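Local coordinates for beta-N-acetylglucosaminidase-like protein Glycoside hydrolase family 20 (Flavobacterium johnsoniae, PDB 6YHH), which probably removes terminal N-acetylhexosamine residues from chitin-derived oligosaccharides, as a beta-N-acetylglucosaminidase of glycoside hydrolase family 20, at residues P419-Y424 / T482-M487; V531-K536 / P562-S567; L555-C560 / A658-S663. All coordinates share one frame; numbering follows the deposited sequence. Where two conformers were deposited one is given.

Contact 1. Residues P419-Y424 / T482-M487; sequences PVASHY and TDVANM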
ATOM      1  N   PRO A 419       3.909 -25.820   2.482  1.00  8.22           N
ATOM      2  CA  PRO A 419       3.382 -25.826   1.116  1.00  8.34           C
ATOM      3  C   PRO A 419       1.863 -25.744   1.070  1.00  8.19           C
ATOM      4  O   PRO A 419       1.184 -26.276   1.992  1.00  8.84           O
ATOM      5  CB  PRO A 419       3.850 -27.186   0.574  1.00  8.76           C
ATOM      6  CG  PRO A 419       4.909 -27.633   1.514  1.00  8.94           C
ATOM      7  CD  PRO A 419       4.576 -27.056   2.878  1.00  9.09           C
ATOM      8  N   VAL A 420       1.349 -25.128   0.006  1.00  7.59           N
ATOM      9  CA  VAL A 420      -0.083 -24.934  -0.161  1.00  8.67           C
ATOM     10  C   VAL A 420      -0.861 -26.258  -0.039  1.00  8.67           C
ATOM     11  O   VAL A 420      -1.941 -26.286   0.516  1.00  8.82           O
ATOM     12  CB  VAL A 420      -0.451 -24.130  -1.388  1.00  9.21           C
ATOM     13  CG1 VAL A 420      -0.141 -24.954  -2.694  1.00  8.95           C
ATOM     14  CG2 VAL A 420      -1.882 -23.690  -1.391  1.00 10.05           C
ATOM     15  N   ALA A 421      -0.334 -27.355  -0.595  1.00  8.34           N
ATOM     16  CA  ALA A 421      -1.114 -28.596  -0.542  1.00  9.38           C
ATOM     17  C   ALA A 421      -1.379 -29.098   0.852  1.00 10.94           C
ATOM     18  O   ALA A 421      -2.414 -29.678   1.067  1.00 13.02           O
ATOM     19  CB  ALA A 421      -0.395 -29.672  -1.339  1.00  9.50           C
ATOM     20  N   SER A 422      -0.488 -28.824   1.823  1.00 10.68           N
ATOM     21  CA  SER A 422      -0.769 -29.230   3.199  0.50 10.74           C
ATOM     22  C   SER A 422      -2.016 -28.505   3.740  1.00 12.25           C
ATOM     23  O   SER A 422      -2.797 -29.117   4.465  1.00 13.57           O
ATOM     24  CB  SER A 422       0.404 -28.964   4.140  0.50 10.72           C
ATOM     25  OG  SER A 422       0.544 -27.577   4.303  0.50  9.14           O
ATOM     26  N   HIS A 423      -2.227 -27.252   3.367  1.00  9.77           N
ATOM     27  CA  HIS A 423      -3.414 -26.540   3.762  1.00  9.88           C
ATOM     28  C   HIS A 423      -4.684 -26.916   2.950  1.00  9.96           C
ATOM     29  O   HIS A 423      -5.762 -27.040   3.513  1.00  9.87           O
ATOM     30  CB  HIS A 423      -3.135 -25.006   3.695  1.00  9.93           C
ATOM     31  CG  HIS A 423      -1.985 -24.606   4.508  1.00  9.65           C
ATOM     32  ND1 HIS A 423      -1.903 -24.871   5.852  1.00 10.19           N
ATOM     33  CD2 HIS A 423      -0.896 -23.861   4.200  1.00  9.85           C
ATOM     34  CE1 HIS A 423      -0.769 -24.376   6.319  1.00  9.45           C
ATOM     35  NE2 HIS A 423      -0.145 -23.770   5.337  1.00  9.77           N
ATOM     36  N   TYR A 424      -4.499 -27.133   1.628  1.00  9.47           N
ATOM     37  CA  TYR A 424      -5.629 -27.418   0.750  1.00 10.44           C
ATOM     38  C   TYR A 424      -6.277 -28.713   1.075  1.00 11.01           C
ATOM     39  O   TYR A 424      -7.496 -28.817   0.972  1.00 12.24           O
ATOM     40  CB  TYR A 424      -5.129 -27.444  -0.688  1.00 10.79           C
ATOM     41  CG  TYR A 424      -6.210 -27.570  -1.742  1.00 10.07           C
ATOM     42  CD1 TYR A 424      -7.253 -26.688  -1.770  1.00 10.57           C
ATOM     43  CD2 TYR A 424      -6.189 -28.635  -2.627  1.00 10.06           C
ATOM     44  CE1 TYR A 424      -8.217 -26.781  -2.755  1.00 10.16           C
ATOM     45  CE2 TYR A 424      -7.136 -28.786  -3.609  1.00 10.74           C
ATOM     46  CZ  TYR A 424      -8.156 -27.879  -3.674  1.00 10.17           C
ATOM     47  OH  TYR A 424      -9.105 -27.993  -4.623  1.00 10.89           O
ATOM     48  N   THR A 482     -10.364 -31.849  -4.689  1.00 13.23           N
ATOM     49  CA  THR A 482      -9.117 -32.125  -3.995  1.00 14.22           C
ATOM     50  C   THR A 482      -7.916 -32.195  -4.941  1.00 15.29           C
ATOM     51  O   THR A 482      -6.798 -32.459  -4.511  1.00 15.57           O
ATOM     52  CB  THR A 482      -9.200 -33.394  -3.188  1.00 15.78           C
ATOM     53  OG1 THR A 482      -9.486 -34.458  -4.087  1.00 16.34           O
ATOM     54  CG2 THR A 482     -10.251 -33.302  -2.082  1.00 15.83           C
ATOM     55  N   ASP A 483      -8.123 -31.955  -6.227  1.00 14.31           N
ATOM     56  CA  ASP A 483      -7.052 -32.118  -7.244  1.00 14.83           C
ATOM     57  C   ASP A 483      -6.072 -30.933  -7.066  1.00 12.90           C
ATOM     58  O   ASP A 483      -6.391 -29.827  -7.433  1.00 11.83           O
ATOM     59  CB  ASP A 483      -7.633 -32.196  -8.610  1.00 16.49           C
ATOM     60  CG  ASP A 483      -6.621 -32.399  -9.702  1.00 21.90           C
ATOM     61  OD1 ASP A 483      -5.531 -31.840  -9.828  1.00 17.99           O
ATOM     62  OD2 ASP A 483      -7.008 -33.069 -10.625  1.00 34.97           O
ATOM     63  N   VAL A 484      -4.910 -31.235  -6.532  1.00 12.21           N
ATOM     64  CA  VAL A 484      -3.960 -30.152  -6.220  1.00 12.65           C
ATOM     65  C   VAL A 484      -3.490 -29.505  -7.497  1.00 11.59           C
ATOM     66  O   VAL A 484      -3.355 -28.268  -7.557  1.00 11.95           O
ATOM     67  CB  VAL A 484      -2.756 -30.654  -5.412  1.00 11.02           C
ATOM     68  CG1 VAL A 484      -1.731 -29.526  -5.252  1.00 12.30           C
ATOM     69  CG2 VAL A 484      -3.183 -31.189  -4.079  1.00 12.37           C
ATOM     70  N   ALA A 485      -3.125 -30.288  -8.528  1.00 11.43           N
ATOM     71  CA  ALA A 485      -2.640 -29.628  -9.739  1.00 13.24           C
ATOM     72  C   ALA A 485      -3.620 -28.707 -10.402  1.00 12.30           C
ATOM     73  O   ALA A 485      -3.245 -27.631 -10.880  1.00 13.28           O
ATOM     74  CB  ALA A 485      -2.114 -30.616 -10.754  1.00 14.89           C
ATOM     75  N   ASN A 486      -4.904 -29.097 -10.451  1.00 13.41           N
ATOM     76  CA  ASN A 486      -5.940 -28.261 -11.016  1.00 12.75           C
ATOM     77  C   ASN A 486      -6.102 -26.990 -10.142  1.00 11.81           C
ATOM     78  O   ASN A 486      -6.295 -25.942 -10.672  1.00 11.97           O
ATOM     79  CB  ASN A 486      -7.257 -28.993 -11.026  1.00 15.58           C
ATOM     80  CG  ASN A 486      -8.381 -28.148 -11.527  1.00 17.23           C
ATOM     81  OD1 ASN A 486      -9.210 -27.620 -10.779  1.00 15.60           O
ATOM     82  ND2 ASN A 486      -8.442 -28.049 -12.833  1.00 23.05           N
ATOM     83  N   MET A 487      -6.082 -27.164  -8.843  1.00 11.18           N
ATOM     84  CA  MET A 487      -6.188 -26.022  -7.929  1.00 11.71           C
ATOM     85  C   MET A 487      -5.007 -25.055  -8.241  1.00 11.01           C
ATOM     86  O   MET A 487      -5.228 -23.835  -8.349  1.00 10.14           O
ATOM     87  CB  MET A 487      -6.198 -26.431  -6.480  1.00 11.43           C
ATOM     88  CG  MET A 487      -6.221 -25.225  -5.497  1.00 12.49           C
ATOM     89  SD  MET A 487      -4.582 -24.539  -5.175  1.00 13.33           S
ATOM     90  CE  MET A 487      -3.684 -25.851  -4.414  1.00 12.68           C
TER
HETATM   91  O   HOH W   1      -9.001 -28.962  -7.375  1.00 14.05           O
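Tyr424 lays its ring against the side chain of Met487, and the two run past each other in opposite directions. Met487 CG stands 3.9 Å from the centroid of the Tyr424 ring, 18° off the ring normal, which makes a CH-pi contact over the face. The chain then bends at chi2 and chi3, keeping SD above the same ring in a longer Met-aromatic contact and turning CE back to meet Val420 CG1 tip to tip at 4.0 Å. With CG anti to the backbone N (chi1 -173°), Tyr424 carries its ring out from the short helix 420-424 to the start of the other helix. Val484 CG2 reaches the ring at its edge, 4.2 Å from Tyr424 CD2, while Val484 CG1 packs on Ala421 CB. The phenol oxygen is gripped by Glu473 and by a water, 2.9 Å from Tyr424 OH, that also donates to Asp483 O. Asp483 is the N-cap of the second helix: its OD1 accepts from Asn486 N at 2.9 Å. The contact thus sets helix 420-424 of the catalytic domain against the first turn of helix 484-497, with helix 467-476 packing on Val420 and supplying Arg474 for a cation-pi contact with Tyr424.

Contact 2. Residues V531-K536 / P562-S567; sequences VCEPLK and PDAKDS
Glu533 reaches from strand 532-534 to the turn that precedes helix 565-579, and its carboxylate takes the backbone N-H of Ala564. The bond from Ala564 N to Glu533 OE2 is 3.0 Å long and nearly straight (166°), although the donor lies well above the carboxylate plane, 43° out of it. The extended chain (chi2 179°) carries the carboxylate to the turn, and Glu533 CG packs on both Ala564 CB and Pro562 CA, 3.9 Å from each. Ser663 also bonds to OE2. The other oxygen, Glu533 OE1, uses its anti lone pair for a salt bridge with Lys536 NZ at 2.8 Å, and accepts a hydrogen bond from a water that in turn accepts from Asp563 N. Both carboxylate oxygens are therefore held, which should fix the plane of this buried group. With the carboxylate removed by an alanine here, the Ala564 N-H would probably lose its acceptor and Lys536 one of its two carboxylate mates.

The close packing continues at Val531, whose CA lies 3.2 Å from Ser567 OG; the hydroxyl itself is hydrogen-bonded to Ser663. Nearby, Val531 CG1 meets Asp566 CB at 3.9 Å, the two side chains crossing obliquely. The outer side is looser: Lys565 is exposed and its CB points away from the strand segment, Lys536 is partly exposed, and water fills the step from Glu533 OE1 to Asp563 N. Partners outside the two segments anchor Asp563 (Val420 and Arg488) and Asp566 (Lys595). Strand 532-534 packs on the start of helix 565-579 and pairs antiparallel with strand 660-662, whose following residue, Ser663, also reaches Ser567, while helix 617-634 packs on Val531 and Cys532.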
ATOM      1  N   VAL A 531      13.521 -20.656  -6.755  1.00  8.13           N
ATOM      2  CA  VAL A 531      13.942 -21.936  -6.256  1.00  8.79           C
ATOM      3  C   VAL A 531      14.146 -21.990  -4.771  1.00  8.55           C
ATOM      4  O   VAL A 531      14.561 -23.008  -4.279  1.00  9.45           O
ATOM      5  CB  VAL A 531      15.172 -22.489  -6.980  1.00  8.70           C
ATOM      6  CG1 VAL A 531      14.779 -22.811  -8.406  1.00 10.33           C
ATOM      7  CG2 VAL A 531      16.424 -21.582  -6.891  1.00  8.86           C
ATOM      8  N   CYS A 532      13.797 -20.920  -4.057  1.00  8.22           N
ATOM      9  CA  CYS A 532      14.081 -20.845  -2.611  1.00  8.23           C
ATOM     10  C   CYS A 532      12.766 -20.578  -1.800  1.00  7.83           C
ATOM     11  O   CYS A 532      11.846 -19.958  -2.308  1.00  8.91           O
ATOM     12  CB  CYS A 532      15.043 -19.739  -2.286  1.00  8.66           C
ATOM     13  SG  CYS A 532      16.721 -19.948  -2.894  1.00  9.26           S
ATOM     14  N   GLU A 533      12.717 -21.184  -0.638  1.00  7.69           N
ATOM     15  CA  GLU A 533      11.558 -21.103   0.262  1.00  7.56           C
ATOM     16  C   GLU A 533      12.004 -20.779   1.651  1.00  7.47           C
ATOM     17  O   GLU A 533      12.986 -21.253   2.118  1.00  7.54           O
ATOM     18  CB  GLU A 533      10.724 -22.366   0.178  1.00  7.85           C
ATOM     19  CG  GLU A 533      10.284 -22.660  -1.267  1.00  8.32           C
ATOM     20  CD  GLU A 533       9.467 -23.941  -1.413  1.00  9.02           C
ATOM     21  OE1 GLU A 533       9.128 -24.633  -0.440  1.00  7.99           O
ATOM     22  OE2 GLU A 533       9.216 -24.344  -2.579  1.00  8.44           O
ATOM     23  N   PRO A 534      11.258 -19.936   2.336  1.00  7.17           N
ATOM     24  CA  PRO A 534      11.692 -19.649   3.694  1.00  7.68           C
ATOM     25  C   PRO A 534      11.613 -20.867   4.622  1.00  8.22           C
ATOM     26  O   PRO A 534      10.747 -21.741   4.485  1.00  9.44           O
ATOM     27  CB  PRO A 534      10.733 -18.560   4.170  1.00  8.91           C
ATOM     28  CG  PRO A 534       9.740 -18.372   3.103  1.00  9.22           C
ATOM     29  CD  PRO A 534      10.018 -19.278   1.935  1.00  7.40           C
ATOM     30  N   LEU A 535      12.529 -20.959   5.573  1.00  7.80           N
ATOM     31  CA  LEU A 535      12.539 -22.130   6.448  1.00  8.66           C
ATOM     32  C   LEU A 535      11.187 -22.311   7.137  1.00  8.14           C
ATOM     33  O   LEU A 535      10.527 -21.359   7.549  1.00  9.40           O
ATOM     34  CB  LEU A 535      13.679 -22.028   7.456  1.00  9.24           C
ATOM     35  CG  LEU A 535      15.106 -21.891   7.008  1.00  9.10           C
ATOM     36  CD1 LEU A 535      16.106 -22.011   8.134  1.00  9.97           C
ATOM     37  CD2 LEU A 535      15.380 -23.011   6.039  1.00 10.19           C
ATOM     38  N   LYS A 536      10.761 -23.574   7.244  1.00  8.42           N
ATOM     39  CA  LYS A 536       9.400 -23.907   7.639  1.00  8.53           C
ATOM     40  C   LYS A 536       9.251 -24.277   9.098  1.00  9.05           C
ATOM     41  O   LYS A 536      10.195 -24.780   9.713  1.00  8.79           O
ATOM     42  CB  LYS A 536       8.875 -25.065   6.770  1.00  8.62           C
ATOM     43  CG  LYS A 536       8.817 -24.715   5.294  1.00  8.46           C
ATOM     44  CD  LYS A 536       8.650 -25.949   4.385  1.00  8.50           C
ATOM     45  CE  LYS A 536       8.307 -25.597   2.932  1.00  8.59           C
ATOM     46  NZ  LYS A 536       9.417 -24.807   2.317  1.00  8.41           N
ATOM     47  N   PRO A 562       6.635 -20.275  -0.062  1.00  8.93           N
ATOM     48  CA  PRO A 562       6.551 -21.716  -0.413  1.00  9.02           C
ATOM     49  C   PRO A 562       6.057 -21.927  -1.834  1.00  9.66           C
ATOM     50  O   PRO A 562       5.690 -20.979  -2.517  1.00  8.92           O
ATOM     51  CB  PRO A 562       5.495 -22.279   0.553  1.00  9.70           C
ATOM     52  CG  PRO A 562       5.063 -21.123   1.409  1.00 10.50           C
ATOM     53  CD  PRO A 562       5.584 -19.868   0.872  1.00 11.52           C
ATOM     54  N   ASP A 563       6.180 -23.161  -2.299  1.00  9.77           N
ATOM     55  CA  ASP A 563       5.747 -23.546  -3.664  1.00 10.15           C
ATOM     56  C   ASP A 563       6.481 -22.690  -4.701  1.00  9.56           C
ATOM     57  O   ASP A 563       5.896 -22.128  -5.656  1.00 10.38           O
ATOM     58  CB  ASP A 563       4.214 -23.447  -3.788  1.00 10.64           C
ATOM     59  CG  ASP A 563       3.502 -24.347  -2.802  1.00 10.89           C
ATOM     60  OD1 ASP A 563       3.545 -25.560  -2.992  1.00  9.74           O
ATOM     61  OD2 ASP A 563       2.974 -23.782  -1.776  1.00 11.39           O
ATOM     62  N   ALA A 564       7.794 -22.557  -4.519  1.00 10.00           N
ATOM     63  CA  ALA A 564       8.564 -21.710  -5.439  1.00  9.75           C
ATOM     64  C   ALA A 564       8.365 -22.172  -6.895  1.00 10.12           C
ATOM     65  O   ALA A 564       8.522 -23.366  -7.178  1.00  9.05           O
ATOM     66  CB  ALA A 564      10.037 -21.846  -5.055  1.00 10.28           C
ATOM     67  N   LYS A 565       8.082 -21.242  -7.815  1.00  9.71           N
ATOM     68  CA  LYS A 565       7.525 -21.709  -9.114  1.00 11.94           C
ATOM     69  C   LYS A 565       8.502 -22.496  -9.918  1.00 10.99           C
ATOM     70  O   LYS A 565       8.116 -23.461 -10.583  1.00 10.87           O
ATOM     71  CB  LYS A 565       6.944 -20.588  -9.906  1.00 15.88           C
ATOM     72  CG  LYS A 565       7.785 -19.560 -10.462  1.00 17.38           C
ATOM     73  CD  LYS A 565       6.959 -18.502 -11.288  1.00 22.43           C
ATOM     74  N   ASP A 566       9.783 -22.108  -9.896  1.00 10.68           N
ATOM     75  CA  ASP A 566      10.726 -22.884 -10.755  1.00 11.47           C
ATOM     76  C   ASP A 566      11.063 -24.236 -10.156  1.00 11.48           C
ATOM     77  O   ASP A 566      11.319 -25.177 -10.858  1.00 10.71           O
ATOM     78  CB  ASP A 566      11.995 -22.106 -11.027  1.00 12.77           C
ATOM     79  CG  ASP A 566      11.827 -21.033 -12.046  1.00 16.90           C
ATOM     80  OD1 ASP A 566      10.701 -20.806 -12.654  1.00 18.90           O
ATOM     81  OD2 ASP A 566      12.861 -20.329 -12.333  1.00 18.74           O
ATOM     82  N   SER A 567      11.067 -24.335  -8.802  1.00 10.56           N
ATOM     83  CA  SER A 567      11.192 -25.625  -8.135  1.00 10.07           C
ATOM     84  C   SER A 567      10.083 -26.566  -8.594  1.00 11.42           C
ATOM     85  O   SER A 567      10.352 -27.719  -8.893  1.00 11.81           O
ATOM     86  CB  SER A 567      11.142 -25.513  -6.633  1.00 10.50           C
ATOM     87  OG  SER A 567      12.258 -24.693  -6.220  1.00 10.07           O
TER
HETATM   88  O   HOH W   2       6.489 -25.435  -0.588  1.00 10.69           O

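Contact 3. Residues L555-C560 / A658-S663; sequences LFADAC and ADVELS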
ATOM      1  N   LEU A 555      14.790  -8.688   3.794  1.00  7.90           N
ATOM      2  CA  LEU A 555      15.932  -9.465   3.347  1.00  7.31           C
ATOM      3  C   LEU A 555      15.451 -10.610   2.498  1.00  6.90           C
ATOM      4  O   LEU A 555      14.254 -10.772   2.244  1.00  7.04           O
ATOM      5  CB  LEU A 555      16.731  -9.922   4.550  1.00  7.90           C
ATOM      6  CG  LEU A 555      17.328  -8.833   5.480  1.00  9.15           C
ATOM      7  CD1 LEU A 555      18.227  -9.466   6.554  1.00 10.64           C
ATOM      8  CD2 LEU A 555      18.081  -7.786   4.675  1.00 10.07           C
ATOM      9  N   PHE A 556      16.404 -11.457   2.046  1.00  7.19           N
ATOM     10  CA  PHE A 556      15.995 -12.454   1.056  1.00  7.61           C
ATOM     11  C   PHE A 556      14.884 -13.388   1.477  1.00  6.89           C
ATOM     12  O   PHE A 556      13.986 -13.683   0.677  1.00  7.56           O
ATOM     13  CB  PHE A 556      17.190 -13.270   0.629  1.00  7.62           C
ATOM     14  CG  PHE A 556      16.965 -14.122  -0.619  1.00  7.85           C
ATOM     15  CD1 PHE A 556      16.789 -13.550  -1.857  1.00  8.17           C
ATOM     16  CD2 PHE A 556      16.927 -15.485  -0.489  1.00  8.59           C
ATOM     17  CE1 PHE A 556      16.594 -14.369  -2.963  1.00  8.55           C
ATOM     18  CE2 PHE A 556      16.706 -16.312  -1.569  1.00  9.21           C
ATOM     19  CZ  PHE A 556      16.558 -15.741  -2.808  1.00  8.59           C
ATOM     20  N   ALA A 557      14.876 -13.856   2.706  1.00  6.80           N
ATOM     21  CA  ALA A 557      13.806 -14.751   3.160  1.00  6.53           C
ATOM     22  C   ALA A 557      12.411 -14.117   3.062  1.00  6.99           C
ATOM     23  O   ALA A 557      11.434 -14.806   2.797  1.00  7.06           O
ATOM     24  CB  ALA A 557      14.044 -15.215   4.578  1.00  6.58           C
ATOM     25  N   ASP A 558      12.377 -12.784   3.230  1.00  6.76           N
ATOM     26  CA  ASP A 558      11.133 -12.024   3.169  1.00  7.20           C
ATOM     27  C   ASP A 558      10.585 -11.883   1.776  1.00  7.55           C
ATOM     28  O   ASP A 558       9.407 -11.674   1.633  1.00  7.74           O
ATOM     29  CB  ASP A 558      11.361 -10.674   3.838  1.00  7.14           C
ATOM     30  CG  ASP A 558      11.935 -10.874   5.187  1.00  7.59           C
ATOM     31  OD1 ASP A 558      11.218 -11.531   6.013  1.00  7.92           O
ATOM     32  OD2 ASP A 558      13.058 -10.443   5.464  1.00  8.35           O
ATOM     33  N   ALA A 559      11.423 -12.062   0.736  1.00  6.94           N
ATOM     34  CA  ALA A 559      11.000 -12.110  -0.658  1.00  7.90           C
ATOM     35  C   ALA A 559      10.647 -13.463  -1.166  1.00  9.15           C
ATOM     36  O   ALA A 559      10.006 -13.595  -2.209  1.00  9.28           O
ATOM     37  CB  ALA A 559      12.160 -11.544  -1.521  1.00  7.94           C
ATOM     38  N   CYS A 560      10.951 -14.504  -0.378  1.00  9.10           N
ATOM     39  CA  CYS A 560      10.634 -15.863  -0.779  1.00  8.79           C
ATOM     40  C   CYS A 560       9.327 -16.405  -0.164  1.00  8.91           C
ATOM     41  O   CYS A 560       8.852 -15.919   0.915  1.00  8.69           O
ATOM     42  CB  CYS A 560      11.773 -16.833  -0.411  1.00  9.35           C
ATOM     43  SG  CYS A 560      13.314 -16.480  -1.260  1.00  8.89           S
ATOM     44  N   ALA A 658      20.652 -17.526   4.864  1.00  9.59           N
ATOM     45  CA  ALA A 658      19.571 -16.540   4.586  1.00  8.62           C
ATOM     46  C   ALA A 658      18.205 -16.976   5.088  1.00  8.22           C
ATOM     47  O   ALA A 658      17.206 -16.374   4.704  1.00  7.91           O
ATOM     48  CB  ALA A 658      19.552 -16.103   3.157  1.00  8.69           C
ATOM     49  N   ASP A 659      18.124 -18.010   5.951  1.00  7.84           N
ATOM     50  CA  ASP A 659      16.851 -18.531   6.415  1.00  8.03           C
ATOM     51  C   ASP A 659      15.944 -18.933   5.276  1.00  7.74           C
ATOM     52  O   ASP A 659      14.751 -18.846   5.362  1.00  7.11           O
ATOM     53  CB  ASP A 659      16.180 -17.518   7.399  1.00  8.71           C
ATOM     54  CG  ASP A 659      16.803 -17.555   8.803  1.00  9.59           C
ATOM     55  OD1 ASP A 659      17.490 -18.579   9.149  1.00 11.60           O
ATOM     56  OD2 ASP A 659      16.704 -16.555   9.578  1.00  9.54           O
ATOM     57  N   VAL A 660      16.550 -19.492   4.229  1.00  7.39           N
ATOM     58  CA  VAL A 660      15.778 -20.134   3.195  1.00  7.73           C
ATOM     59  C   VAL A 660      16.411 -21.505   2.892  1.00  8.14           C
ATOM     60  O   VAL A 660      17.527 -21.794   3.354  1.00  9.28           O
ATOM     61  CB  VAL A 660      15.747 -19.342   1.872  1.00  7.64           C
ATOM     62  CG1 VAL A 660      15.121 -17.982   2.068  1.00  8.21           C
ATOM     63  CG2 VAL A 660      17.139 -19.160   1.278  1.00  8.07           C
ATOM     64  N   GLU A 661      15.696 -22.264   2.070  1.00  8.87           N
ATOM     65  CA  GLU A 661      16.125 -23.528   1.559  1.00  8.63           C
ATOM     66  C   GLU A 661      15.887 -23.608   0.073  1.00  8.80           C
ATOM     67  O   GLU A 661      15.007 -22.986  -0.496  1.00  8.73           O
ATOM     68  CB  GLU A 661      15.387 -24.640   2.275  1.00  8.73           C
ATOM     69  CG  GLU A 661      13.892 -24.728   2.028  1.00  9.60           C
ATOM     70  CD  GLU A 661      13.138 -25.631   2.960  1.00  9.99           C
ATOM     71  OE1 GLU A 661      13.673 -25.947   4.037  1.00 10.35           O
ATOM     72  OE2 GLU A 661      11.966 -25.996   2.655  1.00 10.50           O
ATOM     73  N   LEU A 662      16.732 -24.405  -0.579  1.00  8.97           N
ATOM     74  CA  LEU A 662      16.537 -24.747  -1.984  1.00  8.89           C
ATOM     75  C   LEU A 662      15.524 -25.876  -2.165  1.00  9.37           C
ATOM     76  O   LEU A 662      15.732 -26.983  -1.682  1.00 11.20           O
ATOM     77  CB  LEU A 662      17.878 -25.185  -2.649  1.00  9.25           C
ATOM     78  CG  LEU A 662      18.912 -24.106  -2.932  1.00 10.36           C
ATOM     79  CD1 LEU A 662      20.288 -24.747  -3.221  1.00 11.30           C
ATOM     80  CD2 LEU A 662      18.455 -23.189  -4.041  1.00 11.00           C
ATOM     81  N   SER A 663      14.391 -25.580  -2.774  1.00  8.41           N
ATOM     82  CA  SER A 663      13.312 -26.550  -2.831  1.00  9.58           C
ATOM     83  C   SER A 663      13.349 -27.383  -4.098  1.00  9.63           C
ATOM     84  O   SER A 663      12.417 -28.062  -4.432  1.00 11.43           O
ATOM     85  CB  SER A 663      11.965 -25.844  -2.634  1.00  9.05           C
ATOM     86  OG  SER A 663      11.767 -24.827  -3.607  1.00  8.52           O
TER
HETATM   87  O   HOH W   3      17.085 -13.606   4.722  1.00  8.73           O
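A short, weakly bonded helix, about 556-559, packs here on the start of strand 660-662, one of the two strands of a small antiparallel ribbon. Val660 is the strand residue that fills the junction. Val660 CG1 meets Ala557 CA at 3.7 Å and Cys560 SG at 4.1 Å, and both valine methyls approach the Phe556 ring, with Val660 CG1 4.0 Å from Phe556 CD2. The phenylalanine and valine side chains cross at about a right angle. Placing CG anti to the backbone N (chi1 -167°) swings the Phe556 ring to a position where Cys560 SG lies 3.4 Å above its plane, offset toward the rim; Phe556, Ala557 and Cys560 all touch Val660. Ala557 adds its methyl, CB, which sits 3.4 Å from Ala658 O. No direct hydrogen bond joins the segments, but a water bridges them, accepting from Ala557 N at 3.0 Å and donating to Ala658 O at 2.8 Å. Within segment 555-560, Leu555 N donates to the anti lone pair of Asp558 OD2 at 3.0 Å. Beyond these residues, Phe556 and Cys560 also touch Cys532 of strand 532-534, and helices 507-517 and 523-529 pack against Phe556, so that the short helix sits among the ribbon and these two helices.

Overall arrangement
Following the chain, contact 1 closes first: residues 419-424, in the catalytic domain, meet 482-487 at the start of helix 484-497. The remaining two lie wholly later. Segment 531-536 opens contact 2, segment 555-560 opens contact 3, then 562-567 closes contact 2 and 658-663 closes contact 3, so the two cross. Strands 532-534 and 660-662 pair antiparallel, one from each contact, and the Lys536-Glu661 salt bridge and the Ser567-Ser663 hydroxyl pair join the two contacts further. Contact 1 touches contact 2 through Val420 N and Asp563 OD2, tying helix 420-424 to the C-terminal helical region; contacts 1 and 3 do not touch.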